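Local coordinates for protein streptokinase domain B (Streptococcus dysgalactiae subsp. equisimilis, PDB 1QQR) that is one domain of streptokinase, a streptococcal protein that activates plasminogen without being a protease and so probably promotes fibrinolysis, at residues N20-F25 with V126-E131; Q52-L57 with G63-E68; F91-K96 with N116-S121. All coordinates share one frame; numbering follows the deposited sequence.

Contact 1 of 3, residues N20-F25 with V126-E131; sequences NPDDDF and VLKKGE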
ATOM      1  N   ASN A  20      10.787 -17.949  -8.376  1.00 65.38           N
ATOM      2  CA  ASN A  20      11.008 -18.570  -9.680  1.00 72.38           C
ATOM      3  C   ASN A  20       9.658 -18.517 -10.422  1.00 74.20           C
ATOM      4  O   ASN A  20       8.597 -18.696  -9.815  1.00 73.41           O
ATOM      5  CB  ASN A  20      11.601 -19.995  -9.571  1.00 75.08           C
ATOM      6  CG  ASN A  20      10.813 -20.914  -8.664  1.00 81.18           C
ATOM      7  OD1 ASN A  20       9.676 -21.282  -8.966  1.00 86.29           O
ATOM      8  ND2 ASN A  20      11.425 -21.309  -7.546  1.00 77.23           N
ATOM      9  N   PRO A  21       9.687 -18.251 -11.747  1.00 77.30           N
ATOM     10  CA  PRO A  21       8.529 -18.128 -12.651  1.00 76.56           C
ATOM     11  C   PRO A  21       7.239 -18.894 -12.374  1.00 76.32           C
ATOM     12  O   PRO A  21       7.253 -20.001 -11.844  1.00 79.10           O
ATOM     13  CB  PRO A  21       9.117 -18.476 -14.025  1.00 71.75           C
ATOM     14  CG  PRO A  21      10.307 -19.319 -13.694  1.00 73.54           C
ATOM     15  CD  PRO A  21      10.894 -18.560 -12.536  1.00 78.03           C
ATOM     16  N   ASP A  22       6.124 -18.266 -12.741  1.00 76.95           N
ATOM     17  CA  ASP A  22       4.783 -18.831 -12.606  1.00 78.80           C
ATOM     18  C   ASP A  22       3.816 -17.909 -13.353  1.00 82.38           C
ATOM     19  O   ASP A  22       3.737 -16.715 -13.066  1.00 81.79           O
ATOM     20  CB  ASP A  22       4.362 -18.934 -11.137  1.00 79.85           C
ATOM     21  CG  ASP A  22       2.950 -19.504 -10.970  1.00 83.49           C
ATOM     22  OD1 ASP A  22       2.020 -19.041 -11.671  1.00 82.77           O
ATOM     23  OD2 ASP A  22       2.763 -20.411 -10.133  1.00 81.82           O
ATOM     24  N   ASP A  23       3.084 -18.470 -14.309  1.00 87.31           N
ATOM     25  CA  ASP A  23       2.140 -17.699 -15.113  1.00 90.84           C
ATOM     26  C   ASP A  23       1.020 -17.016 -14.344  1.00 90.62           C
ATOM     27  O   ASP A  23       0.700 -15.861 -14.620  1.00 93.25           O
ATOM     28  CB  ASP A  23       1.521 -18.582 -16.199  1.00 96.30           C
ATOM     29  CG  ASP A  23       2.528 -19.002 -17.247  1.00100.00           C
ATOM     30  OD1 ASP A  23       3.307 -18.130 -17.699  1.00100.00           O
ATOM     31  OD2 ASP A  23       2.534 -20.196 -17.622  1.00100.00           O
ATOM     32  N   ASP A  24       0.418 -17.725 -13.392  1.00 86.91           N
ATOM     33  CA  ASP A  24      -0.680 -17.162 -12.608  1.00 83.20           C
ATOM     34  C   ASP A  24      -0.421 -15.716 -12.202  1.00 78.59           C
ATOM     35  O   ASP A  24      -1.363 -14.943 -11.994  1.00 74.79           O
ATOM     36  CB  ASP A  24      -0.936 -18.018 -11.368  1.00 88.43           C
ATOM     37  CG  ASP A  24      -1.334 -19.442 -11.717  1.00 91.74           C
ATOM     38  OD1 ASP A  24      -2.338 -19.614 -12.449  1.00 84.83           O
ATOM     39  OD2 ASP A  24      -0.643 -20.383 -11.260  1.00 93.74           O
ATOM     40  N   PHE A  25       0.857 -15.357 -12.088  1.00 73.52           N
ATOM     41  CA  PHE A  25       1.229 -13.997 -11.729  1.00 65.13           C
ATOM     42  C   PHE A  25       1.343 -13.150 -12.996  1.00 67.35           C
ATOM     43  O   PHE A  25       2.437 -12.831 -13.463  1.00 71.30           O
ATOM     44  CB  PHE A  25       2.542 -13.979 -10.936  1.00 53.51           C
ATOM     45  CG  PHE A  25       2.414 -14.551  -9.549  1.00 52.39           C
ATOM     46  CD1 PHE A  25       2.498 -15.923  -9.333  1.00 56.30           C
ATOM     47  CD2 PHE A  25       2.153 -13.724  -8.462  1.00 57.35           C
ATOM     48  CE1 PHE A  25       2.314 -16.458  -8.062  1.00 53.94           C
ATOM     49  CE2 PHE A  25       1.966 -14.250  -7.189  1.00 54.78           C
ATOM     50  CZ  PHE A  25       2.048 -15.616  -6.988  1.00 56.59           C
ATOM     51  N   VAL A 126       7.510 -13.561  -3.230  1.00 31.10           N
ATOM     52  CA  VAL A 126       6.797 -14.710  -2.660  1.00 35.48           C
ATOM     53  C   VAL A 126       7.397 -16.057  -3.074  1.00 36.48           C
ATOM     54  O   VAL A 126       8.108 -16.168  -4.070  1.00 37.40           O
ATOM     55  CB  VAL A 126       5.297 -14.696  -3.017  1.00 32.22           C
ATOM     56  CG1 VAL A 126       4.652 -13.426  -2.460  1.00 34.05           C
ATOM     57  CG2 VAL A 126       5.115 -14.798  -4.521  1.00 31.97           C
ATOM     58  N   LEU A 127       7.077 -17.096  -2.324  1.00 40.09           N
ATOM     59  CA  LEU A 127       7.649 -18.414  -2.583  1.00 42.31           C
ATOM     60  C   LEU A 127       6.578 -19.490  -2.520  1.00 46.40           C
ATOM     61  O   LEU A 127       5.700 -19.442  -1.651  1.00 44.53           O
ATOM     62  CB  LEU A 127       8.705 -18.672  -1.504  1.00 43.45           C
ATOM     63  CG  LEU A 127       9.634 -19.872  -1.459  1.00 53.19           C
ATOM     64  CD1 LEU A 127      10.825 -19.642  -2.378  1.00 62.05           C
ATOM     65  CD2 LEU A 127      10.135 -20.032  -0.044  1.00 52.26           C
ATOM     66  N   LYS A 128       6.621 -20.460  -3.430  1.00 45.00           N
ATOM     67  CA  LYS A 128       5.624 -21.515  -3.360  1.00 49.45           C
ATOM     68  C   LYS A 128       6.030 -22.255  -2.090  1.00 47.22           C
ATOM     69  O   LYS A 128       7.214 -22.498  -1.876  1.00 47.60           O
ATOM     70  CB  LYS A 128       5.688 -22.439  -4.581  1.00 56.53           C
ATOM     71  CG  LYS A 128       4.343 -23.101  -4.919  1.00 64.25           C
ATOM     72  CD  LYS A 128       4.496 -24.305  -5.852  1.00 72.31           C
ATOM     73  CE  LYS A 128       5.037 -23.925  -7.225  1.00 81.01           C
ATOM     74  NZ  LYS A 128       4.060 -23.141  -8.050  1.00 85.50           N
ATOM     75  N   LYS A 129       5.070 -22.561  -1.223  1.00 46.81           N
ATOM     76  CA  LYS A 129       5.394 -23.240   0.020  1.00 49.92           C
ATOM     77  C   LYS A 129       5.952 -24.611  -0.280  1.00 48.49           C
ATOM     78  O   LYS A 129       5.536 -25.272  -1.240  1.00 50.96           O
ATOM     79  CB  LYS A 129       4.167 -23.321   0.943  1.00 58.86           C
ATOM     80  CG  LYS A 129       4.107 -22.147   1.930  1.00 66.88           C
ATOM     81  CD  LYS A 129       3.184 -22.402   3.120  1.00 67.32           C
ATOM     82  CE  LYS A 129       1.731 -22.483   2.685  1.00 68.00           C
ATOM     83  NZ  LYS A 129       0.823 -22.687   3.845  1.00 69.13           N
ATOM     84  N   GLY A 130       6.904 -25.035   0.540  1.00 47.48           N
ATOM     85  CA  GLY A 130       7.543 -26.311   0.297  1.00 53.61           C
ATOM     86  C   GLY A 130       8.838 -26.052  -0.462  1.00 57.38           C
ATOM     87  O   GLY A 130       9.840 -26.740  -0.251  1.00 61.27           O
ATOM     88  N   GLU A 131       8.819 -25.045  -1.341  1.00 59.99           N
ATOM     89  CA  GLU A 131       9.994 -24.678  -2.127  1.00 59.79           C
ATOM     90  C   GLU A 131      10.949 -23.808  -1.319  1.00 60.60           C
ATOM     91  O   GLU A 131      10.598 -23.296  -0.255  1.00 59.85           O
ATOM     92  CB  GLU A 131       9.574 -23.990  -3.438  1.00 55.64           C
ATOM     93  CG  GLU A 131       9.113 -25.011  -4.504  1.00 70.73           C
ATOM     94  CD  GLU A 131       8.746 -24.410  -5.868  1.00 76.26           C
ATOM     95  OE1 GLU A 131       9.436 -23.475  -6.341  1.00 73.11           O
ATOM     96  OE2 GLU A 131       7.769 -24.901  -6.482  1.00 79.33           O
TER

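Contact 2 of 3, residues Q52-L57 with G63-E68; sequences QAQSIL and GYTIYE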
ATOM      1  N   GLN A  52      -2.079  -8.008   6.096  1.00 39.69           N
ATOM      2  CA  GLN A  52      -2.940  -7.682   4.968  1.00 36.79           C
ATOM      3  C   GLN A  52      -2.446  -8.359   3.688  1.00 33.55           C
ATOM      4  O   GLN A  52      -3.216  -8.965   2.949  1.00 36.13           O
ATOM      5  CB  GLN A  52      -2.963  -6.166   4.738  1.00 38.99           C
ATOM      6  CG  GLN A  52      -4.140  -5.456   5.338  1.00 46.77           C
ATOM      7  CD  GLN A  52      -5.457  -6.083   4.924  1.00 55.17           C
ATOM      8  OE1 GLN A  52      -5.725  -6.312   3.727  1.00 46.73           O
ATOM      9  NE2 GLN A  52      -6.288  -6.373   5.914  1.00 42.18           N
ATOM     10  N   ALA A  53      -1.152  -8.239   3.417  1.00 30.00           N
ATOM     11  CA  ALA A  53      -0.611  -8.818   2.202  1.00 27.76           C
ATOM     12  C   ALA A  53      -0.745 -10.356   2.215  1.00 30.25           C
ATOM     13  O   ALA A  53      -1.155 -10.957   1.226  1.00 32.40           O
ATOM     14  CB  ALA A  53       0.863  -8.394   2.031  1.00 20.02           C
ATOM     15  N   GLN A  54      -0.420 -10.985   3.339  1.00 31.08           N
ATOM     16  CA  GLN A  54      -0.504 -12.435   3.437  1.00 29.80           C
ATOM     17  C   GLN A  54      -1.941 -12.872   3.173  1.00 39.23           C
ATOM     18  O   GLN A  54      -2.175 -13.827   2.443  1.00 39.26           O
ATOM     19  CB  GLN A  54      -0.026 -12.912   4.824  1.00 35.59           C
ATOM     20  CG  GLN A  54       0.027 -14.450   5.037  1.00 34.47           C
ATOM     21  CD  GLN A  54       0.885 -15.192   3.981  1.00 51.36           C
ATOM     22  OE1 GLN A  54       2.103 -14.985   3.886  1.00 41.73           O
ATOM     23  NE2 GLN A  54       0.239 -16.059   3.187  1.00 40.09           N
ATOM     24  N   SER A  55      -2.918 -12.160   3.722  1.00 38.47           N
ATOM     25  CA  SER A  55      -4.292 -12.580   3.496  1.00 36.22           C
ATOM     26  C   SER A  55      -4.688 -12.386   2.030  1.00 39.52           C
ATOM     27  O   SER A  55      -5.379 -13.230   1.447  1.00 38.66           O
ATOM     28  CB  SER A  55      -5.257 -11.857   4.455  1.00 38.91           C
ATOM     29  OG  SER A  55      -5.790 -10.657   3.918  1.00 45.95           O
ATOM     30  N   ILE A  56      -4.243 -11.298   1.413  1.00 38.99           N
ATOM     31  CA  ILE A  56      -4.569 -11.089   0.008  1.00 37.56           C
ATOM     32  C   ILE A  56      -3.894 -12.180  -0.826  1.00 40.84           C
ATOM     33  O   ILE A  56      -4.495 -12.719  -1.760  1.00 38.53           O
ATOM     34  CB  ILE A  56      -4.102  -9.720  -0.459  1.00 40.90           C
ATOM     35  CG1 ILE A  56      -5.032  -8.656   0.130  1.00 39.35           C
ATOM     36  CG2 ILE A  56      -4.048  -9.675  -1.975  1.00 37.81           C
ATOM     37  CD1 ILE A  56      -4.644  -7.253  -0.187  1.00 38.19           C
ATOM     38  N   LEU A  57      -2.647 -12.504  -0.468  1.00 38.25           N
ATOM     39  CA  LEU A  57      -1.878 -13.541  -1.149  1.00 39.91           C
ATOM     40  C   LEU A  57      -2.607 -14.886  -1.041  1.00 39.27           C
ATOM     41  O   LEU A  57      -2.668 -15.638  -2.005  1.00 39.70           O
ATOM     42  CB  LEU A  57      -0.470 -13.675  -0.535  1.00 34.59           C
ATOM     43  CG  LEU A  57       0.404 -14.746  -1.211  1.00 39.12           C
ATOM     44  CD1 LEU A  57       0.616 -14.364  -2.690  1.00 32.85           C
ATOM     45  CD2 LEU A  57       1.750 -14.876  -0.499  1.00 32.30           C
ATOM     46  N   GLY A  63      -1.226 -21.518  -1.847  1.00 47.96           N
ATOM     47  CA  GLY A  63      -0.012 -22.285  -2.056  1.00 54.34           C
ATOM     48  C   GLY A  63       1.263 -21.452  -1.961  1.00 54.69           C
ATOM     49  O   GLY A  63       2.358 -22.016  -1.851  1.00 54.50           O
ATOM     50  N   TYR A  64       1.140 -20.123  -2.012  1.00 48.85           N
ATOM     51  CA  TYR A  64       2.306 -19.249  -1.909  1.00 44.90           C
ATOM     52  C   TYR A  64       2.333 -18.570  -0.555  1.00 41.74           C
ATOM     53  O   TYR A  64       1.314 -18.496   0.120  1.00 43.97           O
ATOM     54  CB  TYR A  64       2.286 -18.167  -2.989  1.00 44.32           C
ATOM     55  CG  TYR A  64       2.731 -18.621  -4.358  1.00 45.76           C
ATOM     56  CD1 TYR A  64       1.882 -19.345  -5.189  1.00 42.39           C
ATOM     57  CD2 TYR A  64       4.011 -18.332  -4.820  1.00 48.77           C
ATOM     58  CE1 TYR A  64       2.297 -19.770  -6.449  1.00 43.36           C
ATOM     59  CE2 TYR A  64       4.440 -18.758  -6.079  1.00 42.71           C
ATOM     60  CZ  TYR A  64       3.579 -19.471  -6.886  1.00 47.30           C
ATOM     61  OH  TYR A  64       3.996 -19.869  -8.136  1.00 50.35           O
ATOM     62  N   THR A  65       3.502 -18.077  -0.162  1.00 42.56           N
ATOM     63  CA  THR A  65       3.665 -17.371   1.106  1.00 37.51           C
ATOM     64  C   THR A  65       4.618 -16.203   0.900  1.00 36.00           C
ATOM     65  O   THR A  65       5.407 -16.210  -0.038  1.00 39.70           O
ATOM     66  CB  THR A  65       4.268 -18.271   2.213  1.00 37.48           C
ATOM     67  OG1 THR A  65       4.594 -17.462   3.363  1.00 52.30           O
ATOM     68  CG2 THR A  65       5.533 -18.938   1.735  1.00 38.97           C
ATOM     69  N   ILE A  66       4.531 -15.204   1.777  1.00 33.02           N
ATOM     70  CA  ILE A  66       5.401 -14.045   1.714  1.00 33.83           C
ATOM     71  C   ILE A  66       6.790 -14.558   2.022  1.00 35.91           C
ATOM     72  O   ILE A  66       6.981 -15.326   2.958  1.00 39.12           O
ATOM     73  CB  ILE A  66       5.102 -13.000   2.814  1.00 34.26           C
ATOM     74  CG1 ILE A  66       3.687 -12.455   2.684  1.00 43.56           C
ATOM     75  CG2 ILE A  66       6.136 -11.881   2.749  1.00 27.55           C
ATOM     76  CD1 ILE A  66       3.460 -11.638   1.484  1.00 47.47           C
ATOM     77  N   TYR A  67       7.765 -14.130   1.238  1.00 36.91           N
ATOM     78  CA  TYR A  67       9.126 -14.533   1.481  1.00 30.51           C
ATOM     79  C   TYR A  67       9.731 -13.294   2.097  1.00 35.80           C
ATOM     80  O   TYR A  67      10.221 -13.334   3.212  1.00 39.32           O
ATOM     81  CB  TYR A  67       9.863 -14.915   0.188  1.00 33.38           C
ATOM     82  CG  TYR A  67      11.307 -15.202   0.497  1.00 43.46           C
ATOM     83  CD1 TYR A  67      11.646 -16.191   1.423  1.00 41.73           C
ATOM     84  CD2 TYR A  67      12.322 -14.395  -0.005  1.00 44.51           C
ATOM     85  CE1 TYR A  67      12.957 -16.356   1.851  1.00 52.93           C
ATOM     86  CE2 TYR A  67      13.640 -14.550   0.418  1.00 53.42           C
ATOM     87  CZ  TYR A  67      13.950 -15.530   1.352  1.00 54.94           C
ATOM     88  OH  TYR A  67      15.240 -15.664   1.815  1.00 59.44           O
ATOM     89  N   GLU A  68       9.694 -12.181   1.371  1.00 33.42           N
ATOM     90  CA  GLU A  68      10.205 -10.965   1.943  1.00 38.08           C
ATOM     91  C   GLU A  68       9.692  -9.708   1.256  1.00 34.67           C
ATOM     92  O   GLU A  68       9.337  -9.719   0.079  1.00 35.10           O
ATOM     93  CB  GLU A  68      11.741 -10.985   1.980  1.00 42.49           C
ATOM     94  CG  GLU A  68      12.440 -10.756   0.664  1.00 57.21           C
ATOM     95  CD  GLU A  68      13.955 -10.641   0.845  1.00 67.26           C
ATOM     96  OE1 GLU A  68      14.584  -9.876   0.079  1.00 67.47           O
ATOM     97  OE2 GLU A  68      14.510 -11.313   1.748  1.00 64.77           O
TER

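Contact 3 of 3, residues F91-K96 with N116-S121; sequences FTYRVK and NTDLIS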
ATOM      1  N   PHE A  91       8.504  -1.113  10.624  1.00 35.35           N
ATOM      2  CA  PHE A  91       8.268   0.320  10.625  1.00 30.22           C
ATOM      3  C   PHE A  91       6.851   0.681  11.028  1.00 27.21           C
ATOM      4  O   PHE A  91       5.971  -0.170  11.093  1.00 35.18           O
ATOM      5  CB  PHE A  91       8.560   0.896   9.227  1.00 32.29           C
ATOM      6  CG  PHE A  91       7.714   0.288   8.101  1.00 33.54           C
ATOM      7  CD1 PHE A  91       6.344   0.539   8.005  1.00 25.59           C
ATOM      8  CD2 PHE A  91       8.303  -0.517   7.129  1.00 34.34           C
ATOM      9  CE1 PHE A  91       5.576  -0.001   6.956  1.00 31.77           C
ATOM     10  CE2 PHE A  91       7.545  -1.063   6.079  1.00 33.24           C
ATOM     11  CZ  PHE A  91       6.176  -0.802   5.995  1.00 32.72           C
ATOM     12  N   THR A  92       6.644   1.958  11.300  1.00 31.94           N
ATOM     13  CA  THR A  92       5.322   2.463  11.617  1.00 37.32           C
ATOM     14  C   THR A  92       5.116   3.651  10.681  1.00 36.91           C
ATOM     15  O   THR A  92       6.031   4.429  10.432  1.00 37.44           O
ATOM     16  CB  THR A  92       5.211   2.984  13.063  1.00 43.40           C
ATOM     17  OG1 THR A  92       6.252   3.936  13.282  1.00 52.76           O
ATOM     18  CG2 THR A  92       5.313   1.855  14.078  1.00 33.16           C
ATOM     19  N   TYR A  93       3.924   3.766  10.123  1.00 42.41           N
ATOM     20  CA  TYR A  93       3.632   4.894   9.267  1.00 39.75           C
ATOM     21  C   TYR A  93       2.576   5.707   9.993  1.00 36.28           C
ATOM     22  O   TYR A  93       1.536   5.175  10.413  1.00 37.99           O
ATOM     23  CB  TYR A  93       3.085   4.459   7.911  1.00 42.49           C
ATOM     24  CG  TYR A  93       2.434   5.619   7.176  1.00 40.80           C
ATOM     25  CD1 TYR A  93       3.174   6.755   6.833  1.00 36.46           C
ATOM     26  CD2 TYR A  93       1.069   5.611   6.890  1.00 27.34           C
ATOM     27  CE1 TYR A  93       2.559   7.855   6.222  1.00 43.02           C
ATOM     28  CE2 TYR A  93       0.447   6.712   6.288  1.00 31.74           C
ATOM     29  CZ  TYR A  93       1.192   7.825   5.960  1.00 38.21           C
ATOM     30  OH  TYR A  93       0.567   8.932   5.416  1.00 39.13           O
ATOM     31  N   ARG A  94       2.850   6.994  10.143  1.00 34.51           N
ATOM     32  CA  ARG A  94       1.930   7.909  10.814  1.00 40.05           C
ATOM     33  C   ARG A  94       1.210   8.658   9.702  1.00 37.12           C
ATOM     34  O   ARG A  94       1.849   9.201   8.812  1.00 32.95           O
ATOM     35  CB  ARG A  94       2.724   8.888  11.690  1.00 46.14           C
ATOM     36  CG  ARG A  94       1.877   9.813  12.527  1.00 59.58           C
ATOM     37  CD  ARG A  94       2.699  10.997  13.036  1.00 74.80           C
ATOM     38  NE  ARG A  94       1.891  11.926  13.828  1.00 83.73           N
ATOM     39  CZ  ARG A  94       2.237  13.180  14.109  1.00 84.85           C
ATOM     40  NH1 ARG A  94       3.386  13.678  13.661  1.00 81.44           N
ATOM     41  NH2 ARG A  94       1.432  13.937  14.843  1.00 85.66           N
ATOM     42  N   VAL A  95      -0.114   8.677   9.732  1.00 38.91           N
ATOM     43  CA  VAL A  95      -0.842   9.378   8.685  1.00 35.15           C
ATOM     44  C   VAL A  95      -0.456  10.837   8.691  1.00 40.07           C
ATOM     45  O   VAL A  95      -0.820  11.590   9.594  1.00 41.69           O
ATOM     46  CB  VAL A  95      -2.340   9.236   8.865  1.00 37.66           C
ATOM     47  CG1 VAL A  95      -3.064  10.024   7.793  1.00 42.77           C
ATOM     48  CG2 VAL A  95      -2.716   7.769   8.794  1.00 31.05           C
ATOM     49  N   LYS A  96       0.310  11.199   7.670  1.00 38.61           N
ATOM     50  CA  LYS A  96       0.841  12.538   7.437  1.00 42.47           C
ATOM     51  C   LYS A  96      -0.213  13.660   7.486  1.00 45.32           C
ATOM     52  O   LYS A  96      -1.324  13.512   6.970  1.00 37.65           O
ATOM     53  CB  LYS A  96       1.545  12.511   6.081  1.00 46.11           C
ATOM     54  CG  LYS A  96       2.266  13.741   5.645  1.00 44.21           C
ATOM     55  CD  LYS A  96       2.858  13.468   4.265  1.00 55.44           C
ATOM     56  CE  LYS A  96       3.464  14.706   3.612  1.00 66.10           C
ATOM     57  NZ  LYS A  96       4.899  14.938   3.994  1.00 76.29           N
ATOM     58  N   ASN A 116      -9.646  12.932   1.613  1.00 38.07           N
ATOM     59  CA  ASN A 116      -8.217  12.852   1.382  1.00 38.18           C
ATOM     60  C   ASN A 116      -7.918  11.357   1.367  1.00 37.04           C
ATOM     61  O   ASN A 116      -8.643  10.564   1.982  1.00 37.15           O
ATOM     62  CB  ASN A 116      -7.463  13.535   2.522  1.00 37.12           C
ATOM     63  CG  ASN A 116      -7.393  15.044   2.356  1.00 35.79           C
ATOM     64  OD1 ASN A 116      -6.433  15.575   1.789  1.00 37.42           O
ATOM     65  ND2 ASN A 116      -8.420  15.737   2.831  1.00 28.18           N
ATOM     66  N   THR A 117      -6.870  10.963   0.665  1.00 30.07           N
ATOM     67  CA  THR A 117      -6.542   9.546   0.603  1.00 35.05           C
ATOM     68  C   THR A 117      -5.045   9.345   0.647  1.00 34.50           C
ATOM     69  O   THR A 117      -4.288  10.209   0.215  1.00 31.13           O
ATOM     70  CB  THR A 117      -7.029   8.878  -0.733  1.00 34.29           C
ATOM     71  OG1 THR A 117      -6.435   9.568  -1.833  1.00 42.48           O
ATOM     72  CG2 THR A 117      -8.537   8.949  -0.901  1.00 39.27           C
ATOM     73  N   ASP A 118      -4.651   8.195   1.187  1.00 33.78           N
ATOM     74  CA  ASP A 118      -3.257   7.758   1.225  1.00 33.28           C
ATOM     75  C   ASP A 118      -3.294   6.456   0.424  1.00 34.65           C
ATOM     76  O   ASP A 118      -4.186   5.626   0.609  1.00 36.51           O
ATOM     77  CB  ASP A 118      -2.791   7.401   2.639  1.00 27.15           C
ATOM     78  CG  ASP A 118      -1.994   8.510   3.301  1.00 32.94           C
ATOM     79  OD1 ASP A 118      -1.581   9.473   2.605  1.00 28.17           O
ATOM     80  OD2 ASP A 118      -1.764   8.401   4.531  1.00 36.78           O
ATOM     81  N   LEU A 119      -2.357   6.287  -0.489  1.00 29.33           N
ATOM     82  CA  LEU A 119      -2.305   5.045  -1.230  1.00 33.68           C
ATOM     83  C   LEU A 119      -1.014   4.399  -0.801  1.00 32.63           C
ATOM     84  O   LEU A 119       0.070   4.919  -1.105  1.00 28.25           O
ATOM     85  CB  LEU A 119      -2.268   5.254  -2.752  1.00 26.54           C
ATOM     86  CG  LEU A 119      -1.961   3.951  -3.515  1.00 31.35           C
ATOM     87  CD1 LEU A 119      -3.022   2.905  -3.208  1.00 26.74           C
ATOM     88  CD2 LEU A 119      -1.903   4.193  -5.015  1.00 29.42           C
ATOM     89  N   ILE A 120      -1.131   3.301  -0.062  1.00 26.01           N
ATOM     90  CA  ILE A 120       0.045   2.564   0.356  1.00 26.79           C
ATOM     91  C   ILE A 120       0.284   1.451  -0.671  1.00 27.30           C
ATOM     92  O   ILE A 120      -0.574   0.596  -0.898  1.00 27.46           O
ATOM     93  CB  ILE A 120      -0.151   1.901   1.720  1.00 31.07           C
ATOM     94  CG1 ILE A 120      -0.371   2.964   2.800  1.00 30.12           C
ATOM     95  CG2 ILE A 120       1.067   1.011   2.034  1.00 26.51           C
ATOM     96  CD1 ILE A 120      -0.592   2.375   4.194  1.00 22.70           C
ATOM     97  N   SER A 121       1.456   1.447  -1.284  1.00 27.33           N
ATOM     98  CA  SER A 121       1.737   0.415  -2.261  1.00 30.61           C
ATOM     99  C   SER A 121       2.991  -0.363  -1.900  1.00 26.73           C
ATOM    100  O   SER A 121       4.063   0.198  -1.640  1.00 28.38           O
ATOM    101  CB  SER A 121       1.827   1.015  -3.676  1.00 28.41           C
ATOM    102  OG  SER A 121       2.897   1.902  -3.785  1.00 51.77           O
TER

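Contact 1 of 3, residues N20-F25 with V126-E131
Asn20 and Glu131 make the hydrogen bond of this contact: Asn20 ND2 donates to Glu131 OE1 at 3.2 Å, with an N-H...O angle of 155°. The acceptor lies almost in the amide plane, and amide and carboxylate are nearly coplanar, 15° apart. Glu131 can reach across because the type II turn from Lys128 to Glu131 folds the chain back after the strand, while its own side chain runs on extended beyond CG. The charged pair is looser. Lys128, bent at its last two torsions, brings NZ to 3.7 Å from Asp22 OD2, a long salt bridge in which the two side chains meet at about a right angle. Asp22 OD2 has a stronger partner in Tyr64 OH, to which Lys128 NZ also makes a weak hydrogen bond, so the three polar ends gather at one point. The apolar part is small: Phe25 CZ rests 4.0 Å from Val126 CG2, the two side chains pointing at each other. Phe25 stacks on His61, meets Tyr64 edge-to-face and touches Phe16 and Pro18 of strand 8-18. The loop that follows this strand is thereby held against the end of strand 111-128, which lies between strands 8-18 and 64-76.

Contact 2 of 3, residues Q52-L57 with G63-E68
Gln54 and Ile66 share the one hydrogen bond between helix and strand: the backbone N of Ile66 donates to Gln54 OE1 at 3.2 Å. The bond is nearly straight, 167° at the hydrogen, and it enters in the carbonyl plane on a lone pair. Gln54 CG stands opposite the main-chain N (chi1 -176°) and the chain then bends at chi2, swinging the amide over to the strand; OE1 also lies 3.2 Å from Ile66 CG1, the two side chains lying alongside but pointing opposite ways. Leu57, one turn further on, sets CD2 against the backbone, 3.5 Å from Thr65 C. The same methyl is 4.2 Å from both Tyr64 CB and Ile66 CD1, and Ala53 CB meets that Ile66 CD1 at the same separation. Helix 46-60 thus packs on the strand that follows it, as in the beta-grasp fold of streptokinase domains, where a helix lies across a mixed sheet; the short axes make 146° and pass 8.3 Å apart. Next outward, Phe16 and Val126 touch Leu57, while Tyr12 and Tyr124 touch Ala53, from strands 8-18 and 111-128. Strand 64-76 is itself fixed by backbone hydrogen bonding of Thr65 with Leu127, with a classic beta bulge at Tyr67 and Glu68 opposite Tyr125.

Contact 3 of 3, residues F91-K96 with N116-S121
The Tyr93 ring meets Asp118 at its edge, with OD2 near the ring plane, while the backbone N of Val95 lies 4.0 Å above one face, offset toward the rim. Ring and carboxylate reach toward each other from the two strands, their planes 58° apart. Tyr93 OH donates to Asp118 OD2 at a short 2.5 Å, meeting the oxygen from above the carboxylate plane, 36° out of it. The ring reaches this far because CG is set away from the backbone N (chi1 164°), pointing it across to the other strand. The hydroxyl is gripped twice: the backbone N of Lys96 donates to Tyr93 OH at 3.2 Å, nearly straight, closing the chain over the ring and fixing where the hydroxyl sits. Strand 92-94 pairs antiparallel with strand 43-45 in a separate small sheet, and Tyr93 ties it through side chains alone to strand 111-128 in the main mixed sheet of the beta-grasp fold. Val95 CG1 lies 3.9 Å from Asp118 OD2, apolar cover beside the carboxylate. Asp118 OD1 forms a salt bridge with Arg98, which probably favours the charged form of this buried acid; Val8 and His76 touch Asp118 from strands 8-18 and 64-76.

Contact 3 is buried near the middle of the chain, contact 2 is partly buried, and contact 1 lies at the surface. Contacts 1 and 3 both use strand 111-128, at places far enough apart that their centres are 29 Å from each other; contact 2 uses its neighbour, strand 64-76. Contacts 1 and 2 touch directly, through Tyr64 and Asp22 and through Lys129 N and Gly63 O, which pair where strand 111-128 ends and strand 64-76 begins. Contact 1 mixes a long salt bridge and an amide bond with one apolar pair; contact 2 is mostly apolar with one glutamine-to-backbone bond; contact 3 buries a carboxylate bound by a tyrosine and an arginine.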